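Long-range contacts in DNA replication and repair protein RecF (Caldanaerobacter subterraneus subsp. tengcongensis, PDB 5Z69), which binds ATP and probably single-stranded DNA, acting as an ABC-type ATPase and recombination mediator in the RecFOR pathway of DNA repair: residues 50-59 with 116-126; 68-79 with 90-98. One frame throughout, in Å; residues are numbered along the deposited sequence. Where two conformers were deposited one is given.

Interaction 1. Residues 50-59 with 116-126; sequences IRLLSMGRSF and ILGHFLTVIFS
The C-terminal end of helix 43-55, after the P-loop, lies across strand 122-125, their local axes 8.9 Å apart at closest and running at 130° to each other. S54 and T122 make the polar heart of this helix-on-sheet contact in the P-loop NTPase fold. S54 OG gives its proton to F120 O at 2.6 Å, coming from above the carbonyl plane, and accepts that of T122 OG1 at 2.7 Å. T122 OG1 in turn takes R51 NH1 at 2.8 Å, lying in the guanidinium plane, so a guanidinium N-H and two hydroxyls form a chain ending at F120 O. R51 gets there because its chain bends at chi2, and M55 CG covers one guanidinium face. The F120 ring packs against the helix, its edge turned to I50 O and its CD2 3.8 Å from L53 CB. Where the helix ends, G56 takes positive phi and I116 packs CG2 against the turn; a water accepts from F120 N and sits beside L53 O and I116 O. I124 holds CG1 anti to the backbone N (chi1 174°), which brings CD1 over the centre of the F59 ring, 3.6 Å from its centroid and 2° off the normal.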
loop_
_atom_site.group_PDB
_atom_site.type_symbol
_atom_site.label_atom_id
_atom_site.label_comp_id
_atom_site.label_asym_id
_atom_site.label_seq_id
_atom_site.Cartn_x
_atom_site.Cartn_y
_atom_site.Cartn_z
ATOM N N ILE A 50 12.458 3.001 34.033
ATOM C CA ILE A 50 13.770 2.825 33.415
ATOM C C ILE A 50 13.761 3.255 31.949
ATOM O O ILE A 50 14.651 3.977 31.515
ATOM C CB ILE A 50 14.243 1.379 33.529
ATOM C CG1 ILE A 50 14.401 1.036 35.003
ATOM C CG2 ILE A 50 15.570 1.202 32.788
ATOM C CD1 ILE A 50 14.408 -0.440 35.303
ATOM N N ARG A 51 12.742 2.843 31.194
ATOM C CA ARG A 51 12.630 3.201 29.777
ATOM C C ARG A 51 12.425 4.704 29.557
ATOM O O ARG A 51 12.818 5.259 28.520
ATOM C CB ARG A 51 11.484 2.408 29.147
ATOM C CG ARG A 51 11.226 2.700 27.676
ATOM C CD ARG A 51 12.364 2.272 26.770
ATOM N NE ARG A 51 11.952 2.360 25.367
ATOM C CZ ARG A 51 12.768 2.322 24.316
ATOM N NH1 ARG A 51 14.080 2.177 24.476
ATOM N NH2 ARG A 51 12.258 2.429 23.091
ATOM N N LEU A 52 11.820 5.367 30.540
ATOM C CA LEU A 52 11.664 6.822 30.520
ATOM C C LEU A 52 12.998 7.567 30.357
ATOM O O LEU A 52 13.078 8.606 29.680
ATOM C CB LEU A 52 10.970 7.280 31.813
ATOM C CG LEU A 52 10.842 8.788 32.065
ATOM C CD1 LEU A 52 9.655 9.319 31.243
ATOM C CD2 LEU A 52 10.663 9.091 33.565
ATOM N N LEU A 53 14.039 7.052 31.016
ATOM C CA LEU A 53 15.391 7.630 30.963
ATOM C C LEU A 53 15.986 7.539 29.553
ATOM O O LEU A 53 16.875 8.316 29.210
ATOM C CB LEU A 53 16.340 6.944 31.987
ATOM C CG LEU A 53 16.272 7.267 33.493
ATOM C CD1 LEU A 53 14.900 7.143 33.865
ATOM C CD2 LEU A 53 16.998 6.257 34.332
ATOM N N SER A 54 15.481 6.616 28.729
ATOM C CA SER A 54 15.935 6.484 27.336
ATOM C C SER A 54 15.131 7.351 26.373
ATOM O O SER A 54 15.680 7.994 25.481
ATOM C CB SER A 54 15.831 5.031 26.854
ATOM O OG SER A 54 16.753 4.181 27.492
ATOM N N MET A 55 13.817 7.349 26.544
ATOM C CA MET A 55 12.935 7.949 25.547
ATOM C C MET A 55 12.229 9.242 25.980
ATOM O O MET A 55 11.703 9.980 25.140
ATOM C CB MET A 55 11.882 6.925 25.141
ATOM C CG MET A 55 12.470 5.620 24.588
ATOM S SD MET A 55 13.543 5.913 23.164
ATOM C CE MET A 55 12.295 6.349 21.951
ATOM N N GLY A 56 12.196 9.514 27.276
ATOM C CA GLY A 56 11.475 10.682 27.744
ATOM C C GLY A 56 9.959 10.541 27.636
ATOM O O GLY A 56 9.234 11.531 27.619
ATOM N N ARG A 57 9.477 9.306 27.568
ATOM C CA ARG A 57 8.034 9.061 27.545
ATOM C C ARG A 57 7.733 7.651 28.029
ATOM O O ARG A 57 8.660 6.845 28.232
ATOM C CB ARG A 57 7.468 9.245 26.133
ATOM C CG ARG A 57 7.962 8.168 25.199
ATOM C CD ARG A 57 7.493 8.423 23.788
ATOM N NE ARG A 57 8.077 7.449 22.876
ATOM C CZ ARG A 57 7.808 7.383 21.580
ATOM N NH1 ARG A 57 6.954 8.236 21.035
ATOM N NH2 ARG A 57 8.393 6.456 20.835
ATOM N N SER A 58 6.444 7.375 28.240
ATOM C CA SER A 58 5.947 6.051 28.602
ATOM C C SER A 58 5.993 5.105 27.403
ATOM O O SER A 58 5.458 5.436 26.350
ATOM C CB SER A 58 4.502 6.148 29.106
ATOM O OG SER A 58 3.924 4.866 29.280
ATOM N N PHE A 59 6.592 3.925 27.553
ATOM C CA PHE A 59 6.555 2.939 26.465
ATOM C C PHE A 59 5.143 2.393 26.265
ATOM O O PHE A 59 4.862 1.762 25.263
ATOM C CB PHE A 59 7.535 1.781 26.704
ATOM C CG PHE A 59 7.098 0.797 27.757
ATOM C CD1 PHE A 59 6.368 -0.334 27.414
ATOM C CD2 PHE A 59 7.449 0.977 29.088
ATOM C CE1 PHE A 59 5.970 -1.243 28.383
ATOM C CE2 PHE A 59 7.062 0.059 30.070
ATOM C CZ PHE A 59 6.318 -1.048 29.715
ATOM N N ILE A 116 16.970 14.066 25.105
ATOM C CA ILE A 116 17.299 12.948 25.978
ATOM C C ILE A 116 17.778 11.678 25.211
ATOM O O ILE A 116 18.507 10.854 25.776
ATOM C CB ILE A 116 16.111 12.585 26.872
ATOM C CG1 ILE A 116 16.604 11.866 28.131
ATOM C CG2 ILE A 116 15.121 11.691 26.106
ATOM C CD1 ILE A 116 15.501 11.578 29.134
ATOM N N LEU A 117 17.388 11.502 23.944
ATOM C CA LEU A 117 17.858 10.333 23.157
ATOM C C LEU A 117 19.379 10.405 22.837
ATOM O O LEU A 117 19.887 11.508 22.674
ATOM C CB LEU A 117 17.084 10.260 21.835
ATOM C CG LEU A 117 15.575 10.599 21.743
ATOM C CD1 LEU A 117 15.164 10.759 20.303
ATOM C CD2 LEU A 117 14.699 9.552 22.373
ATOM N N GLY A 118 20.155 9.328 22.723
ATOM C CA GLY A 118 20.177 8.126 23.509
ATOM C C GLY A 118 21.429 8.305 24.392
ATOM O O GLY A 118 22.537 7.780 24.160
ATOM N N HIS A 119 21.260 9.120 25.419
ATOM C CA HIS A 119 22.234 9.204 26.499
ATOM C C HIS A 119 22.278 7.855 27.195
ATOM O O HIS A 119 23.313 7.427 27.692
ATOM C CB HIS A 119 21.854 10.331 27.480
ATOM C CG HIS A 119 22.152 11.702 26.957
ATOM N ND1 HIS A 119 23.419 12.255 27.000
ATOM C CD2 HIS A 119 21.353 12.628 26.369
ATOM C CE1 HIS A 119 23.388 13.458 26.449
ATOM N NE2 HIS A 119 22.146 13.708 26.059
ATOM N N PHE A 120 21.122 7.210 27.245
ATOM C CA PHE A 120 20.955 5.881 27.850
ATOM C C PHE A 120 20.179 5.001 26.884
ATOM O O PHE A 120 18.991 5.244 26.644
ATOM C CB PHE A 120 20.217 5.992 29.186
ATOM C CG PHE A 120 19.859 4.663 29.823
ATOM C CD1 PHE A 120 20.831 3.703 30.069
ATOM C CD2 PHE A 120 18.557 4.411 30.242
ATOM C CE1 PHE A 120 20.511 2.494 30.683
ATOM C CE2 PHE A 120 18.227 3.202 30.871
ATOM C CZ PHE A 120 19.207 2.233 31.069
ATOM N N LEU A 121 20.831 3.986 26.317
ATOM C CA LEU A 121 20.148 3.130 25.316
ATOM C C LEU A 121 19.561 1.868 25.919
ATOM O O LEU A 121 20.249 1.111 26.610
ATOM C CB LEU A 121 21.109 2.721 24.194
ATOM C CG LEU A 121 21.751 3.888 23.447
ATOM C CD1 LEU A 121 22.868 3.425 22.535
ATOM C CD2 LEU A 121 20.641 4.558 22.649
ATOM N N THR A 122 18.284 1.649 25.633
ATOM C CA THR A 122 17.585 0.440 26.020
ATOM C C THR A 122 16.857 -0.129 24.801
ATOM O O THR A 122 16.592 0.586 23.844
ATOM C CB THR A 122 16.520 0.700 27.123
ATOM O OG1 THR A 122 15.730 1.822 26.727
ATOM C CG2 THR A 122 17.161 0.980 28.501
ATOM N N VAL A 123 16.557 -1.419 24.838
ATOM C CA VAL A 123 15.561 -2.007 23.943
ATOM C C VAL A 123 14.577 -2.738 24.833
ATOM O O VAL A 123 14.989 -3.498 25.707
ATOM C CB VAL A 123 16.181 -2.984 22.929
ATOM C CG1 VAL A 123 15.087 -3.601 22.024
ATOM C CG2 VAL A 123 17.235 -2.267 22.112
ATOM N N ILE A 124 13.289 -2.492 24.637
ATOM C CA ILE A 124 12.293 -3.098 25.501
ATOM C C ILE A 124 11.467 -4.083 24.692
ATOM O O ILE A 124 10.981 -3.752 23.619
ATOM C CB ILE A 124 11.378 -2.034 26.169
ATOM C CG1 ILE A 124 10.261 -2.709 26.961
ATOM C CG2 ILE A 124 10.821 -1.037 25.139
ATOM C CD1 ILE A 124 9.775 -1.867 28.134
ATOM N N PHE A 125 11.352 -5.297 25.218
ATOM C CA PHE A 125 10.594 -6.374 24.594
ATOM C C PHE A 125 9.363 -6.546 25.445
ATOM O O PHE A 125 9.477 -6.707 26.648
ATOM C CB PHE A 125 11.384 -7.691 24.548
ATOM C CG PHE A 125 12.684 -7.620 23.786
ATOM C CD1 PHE A 125 13.813 -7.017 24.343
ATOM C CD2 PHE A 125 12.791 -8.200 22.523
ATOM C CE1 PHE A 125 15.019 -6.979 23.632
ATOM C CE2 PHE A 125 13.989 -8.160 21.813
ATOM C CZ PHE A 125 15.099 -7.548 22.365
ATOM N N SER A 126 8.195 -6.525 24.814
ATOM C CA SER A 126 6.911 -6.527 25.509
ATOM C C SER A 126 5.898 -7.322 24.676
ATOM O O SER A 126 6.039 -7.391 23.461
ATOM C CB SER A 126 6.432 -5.090 25.731
ATOM O OG SER A 126 5.181 -5.057 26.378
HETATM O O HOH W 1 18.610 8.675 27.002
#

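Interaction 2. Residues 68-79 with 90-98; sequences VKFDEEYFYVRG and KIEFGYKVN. With AGS (phosphothiophosphoric acid-adenylate ester), chain C.
F75 and Y95 face each other as a hydrogen-bonded pair in the antiparallel hairpin of strands 74-83 and 86-96, bonded through F75 N to Y95 O and Y95 N to F75 O, both 2.9 Å. V77-F93 and G79-I91 repeat this pair of bonds, and V97 N adds one to E73 O. From its CB, F75 sends CG between the backbone N and the carbonyl carbon (chi1 74°), which swings the ring over to the partner strand. CD2 lies 4.1 Å from Y95 CB and CE2 closes to 3.6 Å, a CH-pi contact over the ring face, offset toward the rim. On the other flank CE1 meets F93 CD1 at 3.8 Å, and CZ lies between Y95 CB and F93 CE1; the F75 and F93 rings meet rim to rim, their planes nearly parallel but stepped. On the opposite sheet face, Y76 OH donates to the anti lone pair of E92 OE2 at 2.5 Å. V68 O receives the adenine N6 of the nucleotide at 2.6 Å, F70 N donates to N1, and, in the conformer given, the F70 ring lies over the base. F75 and F93 rest on L52 of helix 43-55, while strands 9-16 and 101-105 border the hairpin.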
loop_
_atom_site.group_PDB
_atom_site.type_symbol
_atom_site.label_atom_id
_atom_site.label_comp_id
_atom_site.label_asym_id
_atom_site.label_seq_id
_atom_site.Cartn_x
_atom_site.Cartn_y
_atom_site.Cartn_z
ATOM N N VAL A 68 2.180 10.235 37.341
ATOM C CA VAL A 68 2.263 10.842 38.676
ATOM C C VAL A 68 1.469 9.990 39.667
ATOM O O VAL A 68 0.324 9.627 39.386
ATOM C CB VAL A 68 1.714 12.298 38.717
ATOM C CG1 VAL A 68 1.864 12.868 40.132
ATOM C CG2 VAL A 68 2.410 13.197 37.696
ATOM N N LYS A 69 2.072 9.667 40.807
ATOM C CA LYS A 69 1.375 8.986 41.893
ATOM C C LYS A 69 0.065 9.722 42.199
ATOM O O LYS A 69 0.067 10.949 42.269
ATOM C CB LYS A 69 2.257 8.918 43.140
ATOM C CG LYS A 69 1.579 8.341 44.378
ATOM C CD LYS A 69 2.429 8.612 45.609
ATOM C CE LYS A 69 1.745 8.211 46.909
ATOM N NZ LYS A 69 2.649 8.518 48.067
ATOM N N PHE A 70 -1.028 8.958 42.316
ATOM C CA PHE A 70 -2.355 9.520 42.575
ATOM C C PHE A 70 -2.323 10.535 43.720
ATOM O O PHE A 70 -1.820 10.262 44.817
ATOM C CB PHE A 70 -3.369 8.406 42.878
ATOM C CG PHE A 70 -3.581 7.434 41.734
ATOM C CD1 PHE A 70 -3.454 7.844 40.418
ATOM C CD2 PHE A 70 -3.911 6.110 41.984
ATOM C CE1 PHE A 70 -3.646 6.949 39.373
ATOM C CE2 PHE A 70 -4.102 5.216 40.947
ATOM C CZ PHE A 70 -3.968 5.635 39.643
ATOM N N ASP A 71 -2.842 11.723 43.419
ATOM C CA ASP A 71 -2.954 12.851 44.354
ATOM C C ASP A 71 -1.654 13.580 44.658
ATOM O O ASP A 71 -1.614 14.418 45.561
ATOM C CB ASP A 71 -3.580 12.397 45.672
ATOM C CG ASP A 71 -5.084 12.427 45.630
ATOM O OD1 ASP A 71 -5.699 12.737 46.675
ATOM O OD2 ASP A 71 -5.646 12.153 44.540
ATOM N N GLU A 72 -0.589 13.284 43.922
ATOM C CA GLU A 72 0.643 14.033 44.134
ATOM C C GLU A 72 0.748 15.091 43.054
ATOM O O GLU A 72 -0.051 15.113 42.145
ATOM C CB GLU A 72 1.852 13.101 44.140
ATOM C CG GLU A 72 1.821 12.104 45.284
ATOM C CD GLU A 72 1.888 12.764 46.667
ATOM O OE1 GLU A 72 1.436 12.125 47.644
ATOM O OE2 GLU A 72 2.406 13.902 46.781
ATOM N N GLU A 73 1.721 15.988 43.153
ATOM C CA GLU A 73 1.819 17.056 42.155
ATOM C C GLU A 73 2.927 16.872 41.112
ATOM O O GLU A 73 2.977 17.615 40.126
ATOM C CB GLU A 73 2.013 18.394 42.864
ATOM C CG GLU A 73 0.723 18.919 43.474
ATOM C CD GLU A 73 0.877 20.309 44.042
ATOM O OE1 GLU A 73 2.013 20.682 44.415
ATOM O OE2 GLU A 73 -0.137 21.032 44.098
ATOM N N TYR A 74 3.823 15.913 41.349
ATOM C CA TYR A 74 4.953 15.650 40.445
ATOM C C TYR A 74 5.422 14.214 40.554
ATOM O O TYR A 74 5.125 13.524 41.530
ATOM C CB TYR A 74 6.161 16.555 40.763
ATOM C CG TYR A 74 6.877 16.149 42.046
ATOM C CD1 TYR A 74 6.465 16.644 43.287
ATOM C CD2 TYR A 74 7.954 15.267 42.019
ATOM C CE1 TYR A 74 7.114 16.275 44.474
ATOM C CE2 TYR A 74 8.602 14.894 43.177
ATOM C CZ TYR A 74 8.190 15.412 44.405
ATOM O OH TYR A 74 8.840 15.002 45.528
ATOM N N PHE A 75 6.193 13.774 39.568
ATOM C CA PHE A 75 7.058 12.625 39.798
ATOM C C PHE A 75 8.489 12.979 39.426
ATOM O O PHE A 75 8.755 13.960 38.720
ATOM C CB PHE A 75 6.584 11.385 39.041
ATOM C CG PHE A 75 6.841 11.419 37.538
ATOM C CD1 PHE A 75 8.110 11.169 37.018
ATOM C CD2 PHE A 75 5.802 11.645 36.653
ATOM C CE1 PHE A 75 8.335 11.175 35.641
ATOM C CE2 PHE A 75 6.015 11.670 35.265
ATOM C CZ PHE A 75 7.277 11.422 34.750
ATOM N N TYR A 76 9.409 12.153 39.884
ATOM C CA TYR A 76 10.803 12.407 39.652
ATOM C C TYR A 76 11.531 11.094 39.526
ATOM O O TYR A 76 11.362 10.195 40.363
ATOM C CB TYR A 76 11.374 13.251 40.797
ATOM C CG TYR A 76 12.886 13.417 40.781
ATOM C CD1 TYR A 76 13.496 14.308 39.905
ATOM C CD2 TYR A 76 13.692 12.690 41.634
ATOM C CE1 TYR A 76 14.885 14.488 39.908
ATOM C CE2 TYR A 76 15.091 12.869 41.645
ATOM C CZ TYR A 76 15.664 13.785 40.786
ATOM O OH TYR A 76 17.024 13.964 40.737
ATOM N N VAL A 77 12.340 10.975 38.479
ATOM C CA VAL A 77 13.155 9.774 38.289
ATOM C C VAL A 77 14.596 10.186 38.047
ATOM O O VAL A 77 14.847 11.093 37.240
ATOM C CB VAL A 77 12.640 8.910 37.113
ATOM C CG1 VAL A 77 13.499 7.660 36.948
ATOM C CG2 VAL A 77 11.182 8.510 37.327
ATOM N N ARG A 78 15.527 9.525 38.735
ATOM C CA ARG A 78 16.961 9.768 38.528
ATOM C C ARG A 78 17.704 8.465 38.353
ATOM O O ARG A 78 17.613 7.552 39.178
ATOM C CB ARG A 78 17.632 10.523 39.680
ATOM C CG ARG A 78 19.180 10.477 39.533
ATOM C CD ARG A 78 19.951 10.614 40.873
ATOM N NE ARG A 78 19.323 11.658 41.628
ATOM C CZ ARG A 78 18.921 11.604 42.891
ATOM N NH1 ARG A 78 19.131 10.552 43.678
ATOM N NH2 ARG A 78 18.308 12.666 43.357
ATOM N N GLY A 79 18.424 8.372 37.241
ATOM C CA GLY A 79 19.229 7.192 36.953
ATOM C C GLY A 79 20.694 7.575 36.892
ATOM O O GLY A 79 21.046 8.674 36.432
ATOM N N LYS A 90 24.578 11.170 34.984
ATOM C CA LYS A 90 23.346 11.349 35.747
ATOM C C LYS A 90 22.224 11.803 34.829
ATOM O O LYS A 90 22.356 12.792 34.105
ATOM C CB LYS A 90 23.544 12.366 36.900
ATOM C CG LYS A 90 22.298 12.459 37.836
ATOM C CD LYS A 90 22.280 13.731 38.727
ATOM C CE LYS A 90 23.512 13.862 39.569
ATOM N NZ LYS A 90 23.431 15.072 40.453
ATOM N N ILE A 91 21.115 11.078 34.844
ATOM C CA ILE A 91 19.984 11.470 34.027
ATOM C C ILE A 91 18.780 11.670 34.915
ATOM O O ILE A 91 18.323 10.735 35.588
ATOM C CB ILE A 91 19.652 10.401 32.941
ATOM C CG1 ILE A 91 20.878 10.113 32.059
ATOM C CG2 ILE A 91 18.413 10.830 32.092
ATOM C CD1 ILE A 91 20.550 9.041 30.964
ATOM N N GLU A 92 18.265 12.893 34.911
ATOM C CA GLU A 92 17.110 13.245 35.736
ATOM C C GLU A 92 15.899 13.671 34.935
ATOM O O GLU A 92 16.009 14.472 34.001
ATOM C CB GLU A 92 17.460 14.385 36.676
ATOM C CG GLU A 92 18.603 14.105 37.610
ATOM C CD GLU A 92 18.972 15.360 38.345
ATOM O OE1 GLU A 92 19.712 16.164 37.746
ATOM O OE2 GLU A 92 18.470 15.580 39.482
ATOM N N PHE A 93 14.733 13.198 35.357
ATOM C CA PHE A 93 13.472 13.529 34.677
ATOM C C PHE A 93 12.423 13.851 35.731
ATOM O O PHE A 93 11.994 12.963 36.473
ATOM C CB PHE A 93 13.014 12.359 33.814
ATOM C CG PHE A 93 11.923 12.696 32.829
ATOM C CD1 PHE A 93 10.637 13.038 33.263
ATOM C CD2 PHE A 93 12.161 12.631 31.468
ATOM C CE1 PHE A 93 9.604 13.332 32.327
ATOM C CE2 PHE A 93 11.133 12.919 30.523
ATOM C CZ PHE A 93 9.866 13.270 30.963
ATOM N N GLY A 94 12.051 15.125 35.823
ATOM C CA GLY A 94 11.033 15.565 36.759
ATOM C C GLY A 94 9.828 16.096 35.977
ATOM O O GLY A 94 9.979 16.843 35.014
ATOM N N TYR A 95 8.627 15.691 36.364
ATOM C CA TYR A 95 7.418 16.234 35.729
ATOM C C TYR A 95 6.404 16.706 36.771
ATOM O O TYR A 95 6.092 15.951 37.683
ATOM C CB TYR A 95 6.762 15.200 34.825
ATOM C CG TYR A 95 5.393 15.623 34.279
ATOM C CD1 TYR A 95 5.286 16.453 33.168
ATOM C CD2 TYR A 95 4.215 15.179 34.876
ATOM C CE1 TYR A 95 4.031 16.844 32.665
ATOM C CE2 TYR A 95 2.959 15.559 34.384
ATOM C CZ TYR A 95 2.877 16.388 33.279
ATOM O OH TYR A 95 1.634 16.748 32.795
ATOM N N LYS A 96 5.887 17.926 36.613
ATOM C CA LYS A 96 4.835 18.478 37.506
ATOM C C LYS A 96 3.474 18.490 36.805
ATOM O O LYS A 96 3.420 18.770 35.608
ATOM C CB LYS A 96 5.141 19.914 37.922
ATOM C CG LYS A 96 6.103 20.125 39.035
ATOM C CD LYS A 96 5.896 21.525 39.624
ATOM C CE LYS A 96 4.567 21.643 40.371
ATOM N NZ LYS A 96 4.630 22.768 41.376
ATOM N N VAL A 97 2.382 18.252 37.546
ATOM C CA VAL A 97 1.042 18.154 36.931
ATOM C C VAL A 97 0.622 19.420 36.194
ATOM O O VAL A 97 -0.230 19.354 35.307
ATOM C CB VAL A 97 -0.066 17.819 37.961
ATOM C CG1 VAL A 97 0.075 16.399 38.462
ATOM C CG2 VAL A 97 -0.054 18.809 39.124
ATOM N N ASN A 98 1.215 20.566 36.530
ATOM C CA ASN A 98 0.933 21.794 35.768
ATOM C C ASN A 98 1.613 21.821 34.390
ATOM O O ASN A 98 1.507 22.804 33.659
ATOM C CB ASN A 98 1.328 23.045 36.576
ATOM C CG ASN A 98 2.791 23.066 36.952
ATOM O OD1 ASN A 98 3.591 22.274 36.447
ATOM N ND2 ASN A 98 3.159 23.981 37.845
HETATM P PG AGS C . 3.149 -6.236 34.455
HETATM S S1G AGS C . 4.832 -7.213 34.283
HETATM O O2G AGS C . 1.987 -7.254 34.714
HETATM O O3G AGS C . 2.892 -5.542 33.081
HETATM P PB AGS C . 2.424 -5.252 37.005
HETATM O O1B AGS C . 3.320 -5.401 38.189
HETATM O O2B AGS C . 1.441 -6.429 36.886
HETATM O O3B AGS C . 3.245 -5.164 35.618
HETATM P PA AGS C . 2.016 -2.467 37.054
HETATM O O1A AGS C . 3.536 -2.426 37.260
HETATM O O2A AGS C . 1.463 -1.967 35.756
HETATM O O3A AGS C . 1.509 -3.970 37.240
HETATM O "O5'" AGS C . 1.306 -1.743 38.229
HETATM C "C5'" AGS C . 0.255 -0.860 37.953
HETATM C "C4'" AGS C . -0.450 -0.704 39.265
HETATM O "O4'" AGS C . -0.209 0.627 39.773
HETATM C "C3'" AGS C . -1.964 -0.861 39.172
HETATM O "O3'" AGS C . -2.477 -1.463 40.356
HETATM C "C2'" AGS C . -2.432 0.578 38.938
HETATM O "O2'" AGS C . -3.746 0.811 39.437
HETATM C "C1'" AGS C . -1.404 1.382 39.743
HETATM N N9 AGS C . -1.116 2.693 39.185
HETATM C C8 AGS C . -1.022 3.039 37.858
HETATM N N7 AGS C . -0.779 4.309 37.656
HETATM C C5 AGS C . -0.701 4.841 38.931
HETATM C C6 AGS C . -0.468 6.145 39.411
HETATM N N6 AGS C . -0.241 7.193 38.613
HETATM N N1 AGS C . -0.480 6.340 40.748
HETATM C C2 AGS C . -0.700 5.291 41.548
HETATM N N3 AGS C . -0.933 4.019 41.216
HETATM C C4 AGS C . -0.916 3.862 39.886
HETATM O O HOH W 2 2.687 23.224 43.157
#

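Helix 43-55 ties the two contacts together: its C-terminal half packs on strand 122-125 in interaction 1 and on the hairpin of interaction 2. Their centres are about 16 Å apart, yet they touch, L53 CD1 meeting V77 CG1 at 3.4 Å and F120 CB meeting I91 CD1 at 3.5 Å; G56 CA also lies 3.6 Å from F93 CE2. Both approach the nucleotide, at different ends. Segment 68-79 holds the adenine, whereas the F59 side chain stops, between nearest atoms, about 7 Å from the nucleotide and about 5 Å from the side chain of S44, whose OG hydrogen-bonds the nucleotide. The helix thus links the P-loop, the hairpin and the edge strand of the mixed sheet.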